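Local coordinates for protein tannase (PDB 6YQ4) that hydrolyses gallotannins, probably through the serine-hydrolase chemistry of the alpha/beta-hydrolase fold, and carries a bound magnesium ion, at residues A[303-306]-A[307-310]; A[457-461]-A[462-466]. One frame throughout, in Å; residues are numbered along the deposited sequence.

Contact 1. Residues A[303-306]-A[307-310]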
ATOM      1  N   LEU A 303      -1.594  11.225 -17.346  1.00 33.09           N
ATOM      2  CA  LEU A 303      -2.571  11.030 -16.283  1.00 28.15           C
ATOM      3  C   LEU A 303      -3.990  11.177 -16.799  1.00 33.82           C
ATOM      4  O   LEU A 303      -4.882  10.402 -16.426  1.00 35.71           O
ATOM      5  CB  LEU A 303      -2.340  12.017 -15.150  1.00 31.06           C
ATOM      6  CG  LEU A 303      -1.165  11.823 -14.228  1.00 30.42           C
ATOM      7  CD1 LEU A 303      -1.582  12.371 -12.882  1.00 34.06           C
ATOM      8  CD2 LEU A 303      -0.841  10.355 -14.134  1.00 35.99           C
ATOM      9  N   SER A 304      -4.222  12.185 -17.637  1.00 30.34           N
ATOM     10  CA  SER A 304      -5.569  12.413 -18.123  1.00 29.14           C
ATOM     11  C   SER A 304      -6.069  11.210 -18.909  1.00 33.61           C
ATOM     12  O   SER A 304      -7.270  10.937 -18.923  1.00 36.69           O
ATOM     13  CB  SER A 304      -5.603  13.686 -18.967  1.00 29.82           C
ATOM     14  OG  SER A 304      -5.215  13.422 -20.309  1.00 35.75           O
ATOM     15  N   ILE A 305      -5.163  10.457 -19.535  1.00 41.79           N
ATOM     16  CA  ILE A 305      -5.588   9.288 -20.303  1.00 35.29           C
ATOM     17  C   ILE A 305      -6.031   8.167 -19.374  1.00 32.35           C
ATOM     18  O   ILE A 305      -6.994   7.449 -19.667  1.00 37.59           O
ATOM     19  CB  ILE A 305      -4.465   8.846 -21.259  1.00 32.82           C
ATOM     20  CG1 ILE A 305      -4.197   9.952 -22.277  1.00 37.08           C
ATOM     21  CG2 ILE A 305      -4.871   7.609 -21.999  1.00 32.87           C
ATOM     22  CD1 ILE A 305      -2.983   9.706 -23.159  1.00 32.41           C
ATOM     23  N   ILE A 306      -5.360   8.012 -18.228  1.00 30.61           N
ATOM     24  CA  ILE A 306      -5.844   7.091 -17.196  1.00 27.53           C
ATOM     25  C   ILE A 306      -7.294   7.403 -16.846  1.00 29.33           C
ATOM     26  O   ILE A 306      -8.128   6.501 -16.713  1.00 34.88           O
ATOM     27  CB  ILE A 306      -4.957   7.174 -15.946  1.00 29.04           C
ATOM     28  CG1 ILE A 306      -3.578   6.621 -16.211  1.00 34.80           C
ATOM     29  CG2 ILE A 306      -5.576   6.426 -14.769  1.00 30.35           C
ATOM     30  CD1 ILE A 306      -2.694   6.908 -15.013  1.00 36.26           C
ATOM     31  N   ILE A 307      -7.610   8.688 -16.656  1.00 29.19           N
ATOM     32  CA  ILE A 307      -8.979   9.050 -16.306  1.00 29.03           C
ATOM     33  C   ILE A 307      -9.908   8.791 -17.487  1.00 31.64           C
ATOM     34  O   ILE A 307     -10.985   8.210 -17.321  1.00 33.11           O
ATOM     35  CB  ILE A 307      -9.047  10.514 -15.817  1.00 27.97           C
ATOM     36  CG1 ILE A 307      -8.214  10.706 -14.545  1.00 23.23           C
ATOM     37  CG2 ILE A 307     -10.488  10.942 -15.532  1.00 28.51           C
ATOM     38  CD1 ILE A 307      -8.690   9.871 -13.376  1.00 21.79           C
ATOM     39  N   ARG A 308      -9.495   9.185 -18.704  1.00 33.06           N
ATOM     40  CA  ARG A 308     -10.300   8.905 -19.894  1.00 30.84           C
ATOM     41  C   ARG A 308     -10.624   7.431 -19.991  1.00 32.64           C
ATOM     42  O   ARG A 308     -11.771   7.049 -20.246  1.00 35.30           O
ATOM     43  CB  ARG A 308      -9.565   9.348 -21.162  1.00 35.93           C
ATOM     44  CG  ARG A 308     -10.333   9.060 -22.462  1.00 45.99           C
ATOM     45  CD  ARG A 308      -9.427   9.042 -23.717  1.00 47.23           C
ATOM     46  NE  ARG A 308      -8.609   7.835 -23.779  1.00 48.95           N
ATOM     47  CZ  ARG A 308      -7.547   7.681 -24.565  1.00 46.73           C
ATOM     48  NH1 ARG A 308      -7.170   8.673 -25.359  1.00 49.72           N
ATOM     49  NH2 ARG A 308      -6.861   6.533 -24.548  1.00 38.88           N
ATOM     50  N   ASN A 309      -9.620   6.586 -19.768  1.00 26.74           N
ATOM     51  CA  ASN A 309      -9.841   5.152 -19.810  1.00 32.05           C
ATOM     52  C   ASN A 309     -10.780   4.708 -18.703  1.00 35.36           C
ATOM     53  O   ASN A 309     -11.650   3.858 -18.930  1.00 39.85           O
ATOM     54  CB  ASN A 309      -8.507   4.420 -19.708  1.00 32.76           C
ATOM     55  CG  ASN A 309      -7.752   4.391 -21.023  1.00 34.55           C
ATOM     56  OD1 ASN A 309      -8.234   4.866 -22.074  1.00 33.37           O
ATOM     57  ND2 ASN A 309      -6.556   3.834 -20.973  1.00 26.34           N
ATOM     58  N   SER A 310     -10.622   5.274 -17.500  1.00 32.01           N
ATOM     59  CA  SER A 310     -11.539   4.966 -16.407  1.00 33.04           C
ATOM     60  C   SER A 310     -12.982   5.345 -16.751  1.00 34.65           C
ATOM     61  O   SER A 310     -13.895   4.524 -16.610  1.00 33.12           O
ATOM     62  CB  SER A 310     -11.099   5.676 -15.127  1.00 26.84           C
ATOM     63  OG  SER A 310     -12.056   5.461 -14.089  1.00 27.12           O
TER
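One face of the Arg-308 guanidinium lies against the CG2 methyl of Ile-305, with CG2 3.4 Å from NH2 and displaced toward the rim of the group, while the amide oxygen of Asn-309 meets its edge in plane. This is an i to i+3 pairing inside the alpha-helix 298-316, and the two side chains run alongside each other in the same direction. With CG anti to the backbone N (chi1 179°), Arg-308 first extends from the helix, then bends at chi3 (74°), which brings the flat end over the isoleucine branch. NH2 donates to Asn-309 OD1 at 3.3 Å, and NE adds a weak bond to the same oxygen, so a neighbour in sequence limits rotation of the guanidinium. The bond from NH2 lies within 7° of the guanidinium plane, whereas it is tilted from the plane of the amide. The arginine side chain also touches Val-335 and Val-338 of strand 335-338.

Bonds from i to i+4 are the evidence for the helix: Arg-308 N reaches Ser-304 O at 2.8 Å, and Asn-309 N reaches Ile-305 O, also at 2.8 Å. The backbones of both paired residues take part, since Arg-308 N and Ile-305 O are each held.

Neighbouring residues join the helix to other parts of the fold. Ile-307, which is buried, packs on Leu-340 and Tyr-343 of helix 340-344, and Leu-303 reaches Trp-221 and Met-222 of helix 212-223. Ser-310 is also buried, and its OG is satisfied by a hydrogen bond to Ala-470 O, just beyond strand 465-469. Its backbone N makes the last of four i to i+4 bonds, 2.9 Å from Ile-306 O, and its CB sits 3.5 Å from the same oxygen.

Contact 2. Residues A[457-461]-A[462-466]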
ATOM      1  N   LEU A 457       4.721   3.323 -13.639  1.00 25.20           N
ATOM      2  CA  LEU A 457       5.604   3.600 -14.777  1.00 25.73           C
ATOM      3  C   LEU A 457       6.994   3.041 -14.543  1.00 20.25           C
ATOM      4  O   LEU A 457       7.633   2.517 -15.469  1.00 30.64           O
ATOM      5  CB  LEU A 457       5.698   5.099 -15.043  1.00 32.69           C
ATOM      6  CG  LEU A 457       4.457   5.751 -15.643  1.00 36.59           C
ATOM      7  CD1 LEU A 457       4.360   7.258 -15.294  1.00 20.06           C
ATOM      8  CD2 LEU A 457       4.458   5.514 -17.111  1.00 21.22           C
ATOM      9  N   LYS A 458       7.500   3.219 -13.329  1.00 21.39           N
ATOM     10  CA  LYS A 458       8.828   2.748 -12.976  1.00 20.07           C
ATOM     11  C   LYS A 458       8.926   1.245 -13.140  1.00 20.38           C
ATOM     12  O   LYS A 458       9.927   0.731 -13.661  1.00 30.69           O
ATOM     13  CB  LYS A 458       9.146   3.182 -11.544  1.00 26.22           C
ATOM     14  CG  LYS A 458      10.501   2.784 -11.059  1.00 27.01           C
ATOM     15  CD  LYS A 458      11.575   3.502 -11.832  1.00 25.23           C
ATOM     16  CE  LYS A 458      12.940   2.989 -11.406  1.00 33.19           C
ATOM     17  NZ  LYS A 458      14.027   3.322 -12.400  1.00 25.15           N
ATOM     18  N   LEU A 459       7.877   0.518 -12.765  1.00 24.49           N
ATOM     19  CA  LEU A 459       7.916  -0.936 -12.925  1.00 22.35           C
ATOM     20  C   LEU A 459       7.851  -1.347 -14.403  1.00 24.25           C
ATOM     21  O   LEU A 459       8.552  -2.271 -14.834  1.00 30.19           O
ATOM     22  CB  LEU A 459       6.778  -1.575 -12.141  1.00 19.69           C
ATOM     23  CG  LEU A 459       6.790  -1.436 -10.633  1.00 27.48           C
ATOM     24  CD1 LEU A 459       5.374  -1.522 -10.063  1.00 22.18           C
ATOM     25  CD2 LEU A 459       7.667  -2.520 -10.042  1.00 25.70           C
ATOM     26  N   LYS A 460       6.996  -0.697 -15.187  1.00 30.65           N
ATOM     27  CA  LYS A 460       6.951  -0.984 -16.618  1.00 29.04           C
ATOM     28  C   LYS A 460       8.284  -0.678 -17.285  1.00 34.37           C
ATOM     29  O   LYS A 460       8.767  -1.457 -18.127  1.00 35.98           O
ATOM     30  CB  LYS A 460       5.835  -0.172 -17.275  1.00 28.40           C
ATOM     31  CG  LYS A 460       4.456  -0.542 -16.791  1.00 21.79           C
ATOM     32  CD  LYS A 460       3.414   0.284 -17.490  1.00 29.30           C
ATOM     33  CE  LYS A 460       3.030  -0.312 -18.837  1.00 37.05           C
ATOM     34  NZ  LYS A 460       1.625  -0.777 -18.743  1.00 46.84           N
ATOM     35  N   ASN A 461       8.890   0.463 -16.933  1.00 30.03           N
ATOM     36  CA  ASN A 461      10.142   0.859 -17.571  1.00 26.79           C
ATOM     37  C   ASN A 461      11.260  -0.120 -17.249  1.00 24.42           C
ATOM     38  O   ASN A 461      12.256  -0.169 -17.984  1.00 30.79           O
ATOM     39  CB  ASN A 461      10.524   2.277 -17.147  1.00 23.51           C
ATOM     40  CG  ASN A 461       9.621   3.352 -17.766  1.00 34.05           C
ATOM     41  OD1 ASN A 461       9.715   4.515 -17.414  1.00 33.29           O
ATOM     42  ND2 ASN A 461       8.761   2.958 -18.704  1.00 27.69           N
ATOM     43  N   SER A 462      11.097  -0.895 -16.173  1.00 23.75           N
ATOM     44  CA  SER A 462      12.041  -1.899 -15.717  1.00 24.26           C
ATOM     45  C   SER A 462      11.674  -3.310 -16.151  1.00 34.76           C
ATOM     46  O   SER A 462      12.315  -4.263 -15.699  1.00 38.48           O
ATOM     47  CB  SER A 462      12.189  -1.864 -14.190  1.00 30.74           C
ATOM     48  OG  SER A 462      12.294  -0.539 -13.694  1.00 35.99           O
ATOM     49  N   GLY A 463      10.688  -3.476 -17.026  1.00 25.02           N
ATOM     50  CA  GLY A 463      10.465  -4.772 -17.622  1.00 25.94           C
ATOM     51  C   GLY A 463       9.545  -5.699 -16.863  1.00 29.47           C
ATOM     52  O   GLY A 463       9.511  -6.901 -17.173  1.00 28.46           O
ATOM     53  N   LYS A 464       8.787  -5.190 -15.900  1.00 32.16           N
ATOM     54  CA  LYS A 464       7.877  -6.007 -15.111  1.00 34.02           C
ATOM     55  C   LYS A 464       6.475  -5.902 -15.689  1.00 29.00           C
ATOM     56  O   LYS A 464       6.131  -4.926 -16.354  1.00 23.48           O
ATOM     57  CB  LYS A 464       7.878  -5.577 -13.637  1.00 31.25           C
ATOM     58  CG  LYS A 464       9.258  -5.244 -13.060  1.00 23.90           C
ATOM     59  CD  LYS A 464      10.170  -6.466 -13.049  1.00 23.48           C
ATOM     60  CE  LYS A 464      11.636  -6.051 -13.236  1.00 28.83           C
ATOM     61  NZ  LYS A 464      12.631  -7.185 -13.509  1.00 27.39           N
ATOM     62  N   ILE A 465       5.666  -6.925 -15.435  1.00 32.39           N
ATOM     63  CA  ILE A 465       4.306  -6.970 -15.958  1.00 27.03           C
ATOM     64  C   ILE A 465       3.399  -6.295 -14.929  1.00 31.35           C
ATOM     65  O   ILE A 465       3.336  -6.720 -13.772  1.00 37.64           O
ATOM     66  CB  ILE A 465       3.866  -8.415 -16.256  1.00 31.73           C
ATOM     67  CG1 ILE A 465       4.396  -8.911 -17.614  1.00 44.53           C
ATOM     68  CG2 ILE A 465       2.371  -8.486 -16.368  1.00 24.91           C
ATOM     69  CD1 ILE A 465       5.889  -9.038 -17.748  1.00 52.26           C
ATOM     70  N   VAL A 466       2.708  -5.231 -15.350  1.00 25.84           N
ATOM     71  CA  VAL A 466       1.988  -4.332 -14.466  1.00 21.27           C
ATOM     72  C   VAL A 466       0.537  -4.217 -14.910  1.00 31.64           C
ATOM     73  O   VAL A 466       0.266  -3.876 -16.061  1.00 29.95           O
ATOM     74  CB  VAL A 466       2.642  -2.942 -14.445  1.00 20.71           C
ATOM     75  CG1 VAL A 466       1.761  -1.952 -13.715  1.00 21.18           C
ATOM     76  CG2 VAL A 466       4.033  -3.014 -13.802  1.00 22.30           C
TER
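A chi1 of -44° sets Ser-462 OG beside its own backbone N and turns it back onto the last turn of the helix, where it donates to Lys-458 O at 2.7 Å. Val-466, with CG1 anti to its N (chi1 170°), directs its other methyl, CG2, at the helix, and CG2 meets Leu-459 CB at 3.5 Å. Between these two points the chain leaves helix 450-461 through a Schellman motif. Its evidence is a pair of bonds: Lys-464 N to Leu-459 O at 3.1 Å, and Gly-463 N to Lys-460 O at 3.0 Å. Gly-463 is the C-prime residue, and its positive phi of 89° supplies the left-handed backbone turn that the motif needs at this position.

The two bonds differ in approach. The Lys-464 N-H comes in tilted from the carbonyl plane of Leu-459, whereas that of Gly-463 stands above the plane of Lys-460, away from its lone pairs. Ser-462 N contributes weak bonds to the oxygens of Lys-458 and Leu-459.

Past the turn comes Val-466, second residue of strand 465-469; its CB lies 3.8 Å from Lys-460 CG, the two side chains crossing at a slant. The contact therefore closes the helix-to-strand return of the beta-alpha-beta unit 435-439, 450-461, 465-469. Leu-459 also packs on Trp-436 and Ile-438 of strand 435-439. Lys-464 sends NZ off to the carbonyl oxygens of Ser-429 and Thr-431, and Asn-461 ND2 bonds Thr-282 O.

Chemically, the helix end has its carbonyls met from the turn: Lys-458 O by Ser-462 OG, Leu-459 O by Lys-464 N and Lys-460 O by Gly-463 N, while Leu-459 CB and Lys-460 CG pack on Val-466 and add an apolar join to the strand.

In the fold
Both contacts are local, but they occupy different points of a helix: contact 1 is mid-helix within 298-316, contact 2 the C-terminal exit of 450-461. The first is partly buried, with three buried residues against helices, a strand and loops; the second is a surface contact, with only Leu-459 buried among its touching residues. In mid-helix the carbonyls are met by the next turn of the same helix, whereas at the helix end a non-helical turn and a hydroxyl must meet them. Their centres lie about 19 Å apart and their nearest atoms about 6 Å apart, yet Leu-457 packs on Phe-299 and Tyr-302 of helix 298-316, so the two helices adjoin.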